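Pullulanase (Bacillus acidopullulyticus, PDB 2WAN) hydrolyses the alpha-1,6-glucosidic linkages of pullulan and probably the branch points of starch-derived polysaccharides, as a debranching enzyme of the alpha-amylase type. Local coordinates at residues Q389-P394 and V562-K567; Y573-S578 and A593-M598; K839-F844 and N858-D863. All blocks are in the same frame, centred on the assembly; numbering follows the deposited sequence.

Contact 1. Residues Q389-P394 and V562-K567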
loop_
_atom_site.group_PDB
_atom_site.type_symbol
_atom_site.label_atom_id
_atom_site.label_comp_id
_atom_site.label_asym_id
_atom_site.label_seq_id
_atom_site.Cartn_x
_atom_site.Cartn_y
_atom_site.Cartn_z
ATOM N N GLN A 389 -19.544 -4.470 -24.488
ATOM C CA GLN A 389 -19.788 -3.355 -23.582
ATOM C C GLN A 389 -18.916 -2.173 -23.961
ATOM O O GLN A 389 -17.970 -2.323 -24.736
ATOM C CB GLN A 389 -19.487 -3.766 -22.136
ATOM C CG GLN A 389 -20.215 -5.041 -21.660
ATOM C CD GLN A 389 -19.960 -5.325 -20.189
ATOM O OE1 GLN A 389 -20.456 -4.611 -19.316
ATOM N NE2 GLN A 389 -19.199 -6.372 -19.911
ATOM N N THR A 390 -19.233 -1.001 -23.405
ATOM C CA THR A 390 -18.394 0.185 -23.612
ATOM C C THR A 390 -17.621 0.491 -22.332
ATOM O O THR A 390 -18.086 0.192 -21.223
ATOM C CB THR A 390 -19.205 1.429 -24.028
ATOM O OG1 THR A 390 -20.184 1.705 -23.030
ATOM C CG2 THR A 390 -19.914 1.193 -25.364
ATOM N N ALA A 391 -16.456 1.102 -22.491
ATOM C CA ALA A 391 -15.609 1.431 -21.339
ATOM C C ALA A 391 -14.894 2.756 -21.585
ATOM O O ALA A 391 -14.558 3.108 -22.725
ATOM C CB ALA A 391 -14.603 0.315 -21.081
ATOM N N VAL A 392 -14.702 3.500 -20.504
ATOM C CA VAL A 392 -13.826 4.671 -20.510
ATOM C C VAL A 392 -12.375 4.164 -20.508
ATOM O O VAL A 392 -12.033 3.206 -19.801
ATOM C CB VAL A 392 -14.126 5.598 -19.290
ATOM C CG1 VAL A 392 -13.118 6.790 -19.215
ATOM C CG2 VAL A 392 -15.559 6.110 -19.340
ATOM N N ASP A 393 -11.536 4.782 -21.335
ATOM C CA ASP A 393 -10.117 4.488 -21.374
ATOM C C ASP A 393 -9.504 4.605 -19.963
ATOM O O ASP A 393 -9.556 5.681 -19.380
ATOM C CB ASP A 393 -9.445 5.501 -22.296
ATOM C CG ASP A 393 -8.052 5.084 -22.732
ATOM O OD1 ASP A 393 -7.402 4.304 -22.016
ATOM O OD2 ASP A 393 -7.610 5.528 -23.832
ATOM N N PRO A 394 -8.908 3.512 -19.429
ATOM C CA PRO A 394 -8.232 3.611 -18.120
ATOM C C PRO A 394 -7.124 4.671 -18.104
ATOM O O PRO A 394 -6.754 5.167 -17.029
ATOM C CB PRO A 394 -7.626 2.211 -17.937
ATOM C CG PRO A 394 -8.578 1.316 -18.666
ATOM C CD PRO A 394 -8.896 2.119 -19.925
ATOM N N VAL A 562 -18.547 -3.793 -13.291
ATOM C CA VAL A 562 -18.966 -2.531 -13.913
ATOM C C VAL A 562 -17.786 -1.560 -14.104
ATOM O O VAL A 562 -17.945 -0.465 -14.673
ATOM C CB VAL A 562 -20.086 -1.820 -13.111
ATOM C CG1 VAL A 562 -21.410 -2.623 -13.190
ATOM C CG2 VAL A 562 -19.656 -1.558 -11.656
ATOM N N SER A 563 -16.616 -1.975 -13.633
ATOM C CA SER A 563 -15.398 -1.169 -13.758
ATOM C C SER A 563 -14.880 -1.225 -15.190
ATOM O O SER A 563 -15.069 -2.219 -15.879
ATOM C CB SER A 563 -14.327 -1.662 -12.777
ATOM O OG SER A 563 -13.826 -2.951 -13.093
ATOM N N ASP A 564 -14.247 -0.152 -15.646
ATOM C CA ASP A 564 -13.627 -0.149 -16.975
ATOM C C ASP A 564 -12.646 -1.311 -17.156
ATOM O O ASP A 564 -12.624 -1.942 -18.214
ATOM C CB ASP A 564 -12.958 1.199 -17.248
ATOM C CG ASP A 564 -13.964 2.337 -17.272
ATOM O OD1 ASP A 564 -15.005 2.181 -17.951
ATOM O OD2 ASP A 564 -13.754 3.355 -16.569
ATOM N N PHE A 565 -11.880 -1.628 -16.110
ATOM C CA PHE A 565 -10.963 -2.777 -16.154
ATOM C C PHE A 565 -11.672 -4.075 -16.570
ATOM O O PHE A 565 -11.199 -4.773 -17.473
ATOM C CB PHE A 565 -10.277 -2.992 -14.793
ATOM C CG PHE A 565 -9.221 -1.944 -14.446
ATOM C CD1 PHE A 565 -8.405 -1.394 -15.423
ATOM C CD2 PHE A 565 -9.017 -1.570 -13.118
ATOM C CE1 PHE A 565 -7.432 -0.444 -15.104
ATOM C CE2 PHE A 565 -8.046 -0.633 -12.784
ATOM C CZ PHE A 565 -7.253 -0.072 -13.780
ATOM N N ASP A 566 -12.792 -4.390 -15.915
ATOM C CA ASP A 566 -13.494 -5.662 -16.139
ATOM C C ASP A 566 -14.238 -5.671 -17.459
ATOM O O ASP A 566 -14.464 -6.741 -18.029
ATOM C CB ASP A 566 -14.462 -6.005 -14.994
ATOM C CG ASP A 566 -13.823 -6.906 -13.934
ATOM O OD1 ASP A 566 -12.702 -7.411 -14.172
ATOM O OD2 ASP A 566 -14.437 -7.083 -12.856
ATOM N N LYS A 567 -14.600 -4.484 -17.950
ATOM C CA LYS A 567 -15.238 -4.392 -19.273
ATOM C C LYS A 567 -14.235 -4.543 -20.434
ATOM O O LYS A 567 -14.624 -4.856 -21.560
ATOM C CB LYS A 567 -16.085 -3.109 -19.396
ATOM C CG LYS A 567 -17.305 -3.098 -18.457
ATOM C CD LYS A 567 -18.214 -1.870 -18.640
ATOM C CE LYS A 567 -17.616 -0.553 -18.135
ATOM N NZ LYS A 567 -18.608 0.561 -18.335
HETATM O O HOH W 1 -19.645 2.859 -20.600
#

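Contact 2. Residues Y573-S578 and A593-M598. With GOL (glycerol), chain C.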
loop_
_atom_site.group_PDB
_atom_site.type_symbol
_atom_site.label_atom_id
_atom_site.label_comp_id
_atom_site.label_asym_id
_atom_site.label_seq_id
_atom_site.Cartn_x
_atom_site.Cartn_y
_atom_site.Cartn_z
ATOM N N TYR A 573 -7.454 -7.634 -14.149
ATOM C CA TYR A 573 -6.829 -6.564 -13.343
ATOM C C TYR A 573 -6.972 -6.799 -11.836
ATOM O O TYR A 573 -6.407 -6.035 -11.041
ATOM C CB TYR A 573 -7.366 -5.170 -13.731
ATOM C CG TYR A 573 -6.842 -4.651 -15.060
ATOM C CD1 TYR A 573 -5.616 -3.967 -15.133
ATOM C CD2 TYR A 573 -7.575 -4.830 -16.240
ATOM C CE1 TYR A 573 -5.124 -3.477 -16.356
ATOM C CE2 TYR A 573 -7.097 -4.353 -17.464
ATOM C CZ TYR A 573 -5.870 -3.676 -17.514
ATOM O OH TYR A 573 -5.408 -3.181 -18.726
ATOM N N TYR A 574 -7.694 -7.854 -11.452
ATOM C CA TYR A 574 -8.025 -8.131 -10.039
ATOM C C TYR A 574 -7.514 -9.511 -9.618
ATOM O O TYR A 574 -7.286 -10.364 -10.467
ATOM C CB TYR A 574 -9.538 -8.124 -9.852
ATOM C CG TYR A 574 -10.160 -6.807 -10.225
ATOM C CD1 TYR A 574 -10.125 -5.733 -9.337
ATOM C CD2 TYR A 574 -10.740 -6.612 -11.478
ATOM C CE1 TYR A 574 -10.662 -4.490 -9.684
ATOM C CE2 TYR A 574 -11.297 -5.373 -11.829
ATOM C CZ TYR A 574 -11.254 -4.322 -10.930
ATOM O OH TYR A 574 -11.795 -3.090 -11.245
ATOM N N ARG A 575 -7.360 -9.730 -8.310
ATOM C CA ARG A 575 -6.975 -11.049 -7.801
ATOM C C ARG A 575 -8.202 -11.940 -7.614
ATOM O O ARG A 575 -9.220 -11.523 -7.072
ATOM C CB ARG A 575 -6.133 -10.945 -6.514
ATOM C CG ARG A 575 -4.813 -10.177 -6.717
ATOM C CD ARG A 575 -3.926 -10.124 -5.454
ATOM N NE ARG A 575 -2.683 -9.436 -5.788
ATOM C CZ ARG A 575 -2.209 -8.350 -5.183
ATOM N NH1 ARG A 575 -2.840 -7.823 -4.138
ATOM N NH2 ARG A 575 -1.070 -7.809 -5.616
ATOM N N THR A 576 -8.102 -13.171 -8.102
ATOM C CA THR A 576 -9.180 -14.142 -7.923
ATOM C C THR A 576 -8.575 -15.428 -7.356
ATOM O O THR A 576 -7.379 -15.677 -7.523
ATOM C CB THR A 576 -9.915 -14.455 -9.244
ATOM O OG1 THR A 576 -8.983 -14.963 -10.201
ATOM C CG2 THR A 576 -10.600 -13.200 -9.805
ATOM N N ASP A 577 -9.406 -16.220 -6.678
ATOM C CA ASP A 577 -8.959 -17.497 -6.128
ATOM C C ASP A 577 -9.258 -18.644 -7.092
ATOM O O ASP A 577 -9.700 -18.419 -8.218
ATOM C CB ASP A 577 -9.558 -17.752 -4.730
ATOM C CG ASP A 577 -11.084 -17.770 -4.719
ATOM O OD1 ASP A 577 -11.720 -18.114 -5.742
ATOM O OD2 ASP A 577 -11.664 -17.454 -3.659
ATOM N N SER A 578 -9.022 -19.876 -6.645
ATOM C CA SER A 578 -9.169 -21.026 -7.527
ATOM C C SER A 578 -10.623 -21.416 -7.782
ATOM O O SER A 578 -10.905 -22.200 -8.707
ATOM C CB SER A 578 -8.328 -22.198 -7.016
ATOM O OG SER A 578 -6.953 -21.876 -7.142
ATOM N N ALA A 593 -4.478 -6.707 -9.098
ATOM C CA ALA A 593 -3.470 -7.764 -9.267
ATOM C C ALA A 593 -2.134 -7.258 -9.830
ATOM O O ALA A 593 -1.849 -7.403 -11.023
ATOM C CB ALA A 593 -4.049 -8.898 -10.169
ATOM N N THR A 594 -1.309 -6.643 -8.987
ATOM C CA THR A 594 -0.017 -6.105 -9.426
ATOM C C THR A 594 0.992 -7.174 -9.869
ATOM O O THR A 594 1.989 -6.842 -10.513
ATOM C CB THR A 594 0.649 -5.235 -8.318
ATOM O OG1 THR A 594 0.752 -6.020 -7.124
ATOM C CG2 THR A 594 -0.200 -4.022 -8.024
ATOM N N GLU A 595 0.732 -8.444 -9.532
ATOM C CA GLU A 595 1.552 -9.563 -10.028
ATOM C C GLU A 595 1.290 -9.872 -11.515
ATOM O O GLU A 595 1.988 -10.694 -12.120
ATOM C CB GLU A 595 1.362 -10.831 -9.172
ATOM C CG GLU A 595 0.026 -11.564 -9.348
ATOM C CD GLU A 595 -1.090 -11.065 -8.443
ATOM O OE1 GLU A 595 -1.032 -9.917 -7.946
ATOM O OE2 GLU A 595 -2.056 -11.823 -8.233
ATOM N N HIS A 596 0.273 -9.235 -12.084
ATOM C CA HIS A 596 -0.020 -9.353 -13.515
ATOM C C HIS A 596 0.714 -8.203 -14.197
ATOM O O HIS A 596 0.415 -7.043 -13.901
ATOM C CB HIS A 596 -1.525 -9.234 -13.785
ATOM C CG HIS A 596 -2.329 -10.469 -13.483
ATOM N ND1 HIS A 596 -1.771 -11.715 -13.267
ATOM C CD2 HIS A 596 -3.667 -10.642 -13.398
ATOM C CE1 HIS A 596 -2.737 -12.599 -13.063
ATOM N NE2 HIS A 596 -3.895 -11.971 -13.132
ATOM N N PRO A 597 1.670 -8.503 -15.099
ATOM C CA PRO A 597 2.551 -7.483 -15.702
ATOM C C PRO A 597 1.859 -6.209 -16.229
ATOM O O PRO A 597 2.340 -5.097 -15.952
ATOM C CB PRO A 597 3.237 -8.241 -16.838
ATOM C CG PRO A 597 3.345 -9.665 -16.270
ATOM C CD PRO A 597 2.048 -9.871 -15.527
ATOM N N MET A 598 0.761 -6.356 -16.978
ATOM C CA MET A 598 0.081 -5.177 -17.544
ATOM C C MET A 598 -0.689 -4.383 -16.496
ATOM O O MET A 598 -0.889 -3.179 -16.655
ATOM C CB MET A 598 -0.800 -5.537 -18.747
ATOM C CG MET A 598 -0.002 -5.949 -20.006
ATOM S SD MET A 598 1.159 -4.747 -20.677
ATOM C CE MET A 598 0.048 -3.500 -21.321
HETATM C C1 GOL C . -3.830 -15.554 -9.226
HETATM O O1 GOL C . -2.898 -16.553 -9.612
HETATM C C2 GOL C . -3.704 -14.355 -10.165
HETATM O O2 GOL C . -2.384 -13.835 -10.120
HETATM C C3 GOL C . -4.687 -13.270 -9.761
HETATM O O3 GOL C . -6.022 -13.637 -10.031
HETATM O O HOH W 2 -7.046 -12.528 -12.248
#

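Contact 3. Residues K839-F844 and N858-D863. With SO4 (sulfate ion), chain L.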
loop_
_atom_site.group_PDB
_atom_site.type_symbol
_atom_site.label_atom_id
_atom_site.label_comp_id
_atom_site.label_asym_id
_atom_site.label_seq_id
_atom_site.Cartn_x
_atom_site.Cartn_y
_atom_site.Cartn_z
ATOM N N LYS A 839 23.696 5.113 15.544
ATOM C CA LYS A 839 24.443 4.314 16.522
ATOM C C LYS A 839 25.671 5.085 17.027
ATOM O O LYS A 839 26.052 4.974 18.190
ATOM C CB LYS A 839 24.843 2.966 15.916
ATOM C CG LYS A 839 23.654 2.054 15.621
ATOM C CD LYS A 839 24.053 0.921 14.679
ATOM C CE LYS A 839 22.837 0.251 14.061
ATOM N NZ LYS A 839 22.202 -0.749 14.957
ATOM N N GLN A 840 26.274 5.884 16.150
ATOM C CA GLN A 840 27.446 6.677 16.518
ATOM C C GLN A 840 27.100 7.845 17.440
ATOM O O GLN A 840 27.846 8.144 18.388
ATOM C CB GLN A 840 28.164 7.184 15.263
ATOM C CG GLN A 840 29.352 8.115 15.528
ATOM C CD GLN A 840 29.732 8.957 14.308
ATOM O OE1 GLN A 840 29.748 8.465 13.177
ATOM N NE2 GLN A 840 30.040 10.236 14.538
ATOM N N ASN A 841 25.970 8.508 17.173
ATOM C CA ASN A 841 25.726 9.833 17.768
ATOM C C ASN A 841 24.629 9.908 18.825
ATOM O O ASN A 841 24.556 10.898 19.560
ATOM C CB ASN A 841 25.384 10.871 16.683
ATOM C CG ASN A 841 26.521 11.132 15.726
ATOM O OD1 ASN A 841 27.705 11.087 16.098
ATOM N ND2 ASN A 841 26.166 11.449 14.474
ATOM N N LEU A 842 23.771 8.899 18.890
ATOM C CA LEU A 842 22.644 8.940 19.840
ATOM C C LEU A 842 22.867 7.946 20.974
ATOM O O LEU A 842 23.092 6.748 20.746
ATOM C CB LEU A 842 21.303 8.676 19.123
ATOM C CG LEU A 842 19.977 8.849 19.905
ATOM C CD1 LEU A 842 18.783 9.008 18.936
ATOM C CD2 LEU A 842 19.691 7.693 20.871
ATOM N N THR A 843 22.798 8.458 22.200
ATOM C CA THR A 843 22.948 7.647 23.402
ATOM C C THR A 843 21.770 7.922 24.350
ATOM O O THR A 843 21.450 9.086 24.593
ATOM C CB THR A 843 24.294 7.988 24.102
ATOM O OG1 THR A 843 25.383 7.821 23.177
ATOM C CG2 THR A 843 24.530 7.109 25.332
ATOM N N PHE A 844 21.165 6.872 24.903
ATOM C CA PHE A 844 20.181 7.062 25.965
ATOM C C PHE A 844 20.881 7.320 27.300
ATOM O O PHE A 844 21.904 6.696 27.598
ATOM C CB PHE A 844 19.239 5.854 26.043
ATOM C CG PHE A 844 18.291 5.777 24.886
ATOM C CD1 PHE A 844 17.195 6.637 24.825
ATOM C CD2 PHE A 844 18.522 4.889 23.834
ATOM C CE1 PHE A 844 16.323 6.617 23.750
ATOM C CE2 PHE A 844 17.645 4.844 22.725
ATOM C CZ PHE A 844 16.536 5.705 22.680
ATOM N N ASN A 858 28.214 15.137 19.110
ATOM C CA ASN A 858 29.238 15.226 18.058
ATOM C C ASN A 858 28.779 16.111 16.891
ATOM O O ASN A 858 29.115 15.808 15.761
ATOM C CB ASN A 858 29.608 13.824 17.474
ATOM C CG ASN A 858 29.992 12.779 18.534
ATOM O OD1 ASN A 858 30.778 13.067 19.453
ATOM N ND2 ASN A 858 29.452 11.530 18.383
ATOM N N TYR A 859 28.009 17.170 17.158
ATOM C CA TYR A 859 27.408 17.989 16.071
ATOM C C TYR A 859 26.733 17.064 15.049
ATOM O O TYR A 859 27.026 17.133 13.845
ATOM C CB TYR A 859 28.475 18.837 15.348
ATOM C CG TYR A 859 29.273 19.744 16.245
ATOM C CD1 TYR A 859 28.724 20.920 16.724
ATOM C CD2 TYR A 859 30.596 19.423 16.600
ATOM C CE1 TYR A 859 29.443 21.753 17.571
ATOM C CE2 TYR A 859 31.333 20.257 17.446
ATOM C CZ TYR A 859 30.751 21.421 17.916
ATOM O OH TYR A 859 31.447 22.273 18.739
ATOM N N ALA A 860 25.838 16.203 15.524
ATOM C CA ALA A 860 25.319 15.093 14.728
ATOM C C ALA A 860 24.747 15.553 13.386
ATOM O O ALA A 860 23.957 16.502 13.342
ATOM C CB ALA A 860 24.271 14.312 15.519
ATOM N N ASN A 861 25.178 14.904 12.293
ATOM C CA ASN A 861 24.645 15.246 10.955
ATOM C C ASN A 861 24.775 16.751 10.613
ATOM O O ASN A 861 23.884 17.349 9.990
ATOM C CB ASN A 861 23.179 14.781 10.859
ATOM C CG ASN A 861 22.665 14.697 9.423
ATOM O OD1 ASN A 861 23.408 14.358 8.494
ATOM N ND2 ASN A 861 21.368 14.979 9.243
ATOM N N HIS A 862 25.912 17.343 10.991
ATOM C CA HIS A 862 26.217 18.754 10.710
ATOM C C HIS A 862 25.298 19.742 11.447
ATOM O O HIS A 862 25.018 20.829 10.956
ATOM C CB HIS A 862 26.224 19.033 9.198
ATOM C CG HIS A 862 27.379 18.416 8.466
ATOM N ND1 HIS A 862 28.320 17.619 9.078
ATOM C CD2 HIS A 862 27.711 18.446 7.153
ATOM C CE1 HIS A 862 29.201 17.211 8.181
ATOM N NE2 HIS A 862 28.855 17.699 7.007
ATOM N N ASP A 863 24.851 19.359 12.641
ATOM C CA ASP A 863 24.146 20.318 13.499
ATOM C C ASP A 863 25.083 21.406 14.001
ATOM O O ASP A 863 26.284 21.149 14.201
ATOM C CB ASP A 863 23.510 19.592 14.697
ATOM C CG ASP A 863 22.241 20.263 15.139
ATOM O OD1 ASP A 863 22.326 21.328 15.795
ATOM O OD2 ASP A 863 21.157 19.740 14.787
HETATM S S SO4 L . 28.229 12.987 11.306
HETATM O O1 SO4 L . 28.171 14.268 10.594
HETATM O O2 SO4 L . 28.121 11.895 10.330
HETATM O O3 SO4 L . 27.142 12.923 12.275
HETATM O O4 SO4 L . 29.496 12.849 12.020
HETATM O O HOH W 3 29.969 9.752 20.530
#

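Contact 1. Residues Q389-P394 and V562-K567
Lys567 and Asp564 of the short helix 564-568 reach across to the backbone of strand 388-391 and the residue after it. Lys567 NZ donates to Thr390 O at 3.0 Å. It approaches in the carbonyl plane, with a C=O...N angle of 155°. The lysine chain bends at its third torsion (chi3 -71°), which turns CE and NZ onto this oxygen. The Gln389 side chain crosses the lysine at about a right angle, with OE1 3.6 Å from Lys567 CG.

Asp564 takes a backbone N-H just past the end of the strand. Val392 N donates to Asp564 OD1 at 2.9 Å, and the hydrogen comes from above the carboxylate plane. Asp564 OD2 rests 3.5 Å from Val392 CB. Lys567 NZ and Asp564 OD1 form only a long salt bridge of 4.0 Å; both make shorter bonds to the backbone of 389-394. Between them Ala391 CB packs on Lys567 CB. Further along, Pro394 CB lies obliquely against Phe565 CE1 at 3.9 Å.

Ser563 is the N-cap of the helix; its OG accepts a weak bond from Asp566 N and is also hydrogen-bonded to Tyr574 OH. Water 1 joins Thr390 OG1, at 2.7 Å, to a weak bond from Lys567 NZ.

The contact joins the carbohydrate-binding module 48 domain to the catalytic domain. Strand 388-391 pairs with strand 377-383, where Thr390 and Val392 touch Leu379. On the catalytic side Phe565 stacks on Tyr573 and meets Phe602 of helix 597-614 edge-to-face.

Contact 2. Residues Y573-S578 and A593-M598
Tyr573 and Ala593 join the two segments by a backbone bond, Ala593 N to Tyr573 O at 2.8 Å. The N-H points almost straight at the oxygen (172°). The segments belong to the excursion after barrel strand 547-552 in the alpha-amylase-type catalytic domain, leading to helix 597-614. Ala593 to His596 form a type I beta turn, closed by His596 N on Ala593 O, and His596 is the N-cap of that helix. Ala593 CB packs against the Tyr574 carbonyl, 3.6 Å from Tyr574 C.

Arg575 and Glu595 carry the side-chain contact as a salt bridge. The arginine chain runs extended from CG to NE and brings the guanidinium edge to the acid. Arg575 NE donates to Glu595 OE1 at 2.8 Å, on its syn side, and Arg575 NH2 donates to the same oxygen at 3.1 Å. The guanidinium and carboxylate planes are 16° apart, nearly coplanar. Glu595 gets there by a bend at its second torsion (chi2 -88°). Arg575 NH1 has a second acid, Glu591, and NH2 also donates to Leu626 O. This network probably limits rotation of the guanidinium group.

A glycerol, probably from the crystallisation liquor, bridges the two segments. Its O2 donates to Glu595 OE2, which takes only a weak bond from Arg575 NE. Thr576 N donates to glycerol O3 at 2.9 Å, and water 2 joins that oxygen to Tyr574 O.

Contact 3. Residues K839-F844 and N858-D863
Asn841 and Asn858 both place CG beside their own backbone N, anti to the carbonyl carbon (chi1 -65° and -52°). Each side chain points its amide at the other segment. Asn858 ND2 donates to Asn841 OD1 at 2.9 Å, and the bond is nearly straight at 175°. The donor leans slightly out of the Asn841 carbonyl plane, while the acceptor lies in the amide plane of Asn858. The two amide planes are turned well away from each other.

The other end of the Asn841 amide faces Ala860, whose CB is 3.6 Å from Asn841 ND2 and 3.8 Å from Asn841 CB. That nitrogen also donates to sulfate O3 at 2.8 Å. Asn861 N donates to the same oxygen, again at 2.8 Å. Water 3 accepts from Asn858 ND2 at 2.8 Å and gives a weak bond to Gln840 O. Replacing Asn841 by an alanine would probably leave Asn858 ND2 without its amide acceptor and the sulfate without one of its donors.

The contact sets the end of helix 835-841 against the loop between strands 852-856 and 868-873 in the all-beta domain. Asn861 anchors that loop through Pro828 O and Gln837. The sulfate probably comes from the crystallisation liquor, and Gln837 NE2 is another of its donors. The donors identified here are neutral amide and backbone N-H groups, consistent with a small anion-binding spot in the crystal.

From the N terminus, contact 1 comes first and closes the longest loop, with 167 residues between its segments. It ties the carbohydrate-binding module 48 domain to the catalytic domain. Contact 2 follows; it closes a loop with 14 residues between its segments and runs into the start of helix 597-614. Contact 3 closes a similar loop, with 13 residues between, inside the C-terminal all-beta domain. The three are in series, so none nests or crosses. Contacts 1 and 2 touch directly, with a probable hydrogen bond between Ser563 OG and Tyr574 OH at 2.7 Å. Contact 3 is remote: its centre is about 55 Å from that of contact 1 and about 46 Å from that of contact 2.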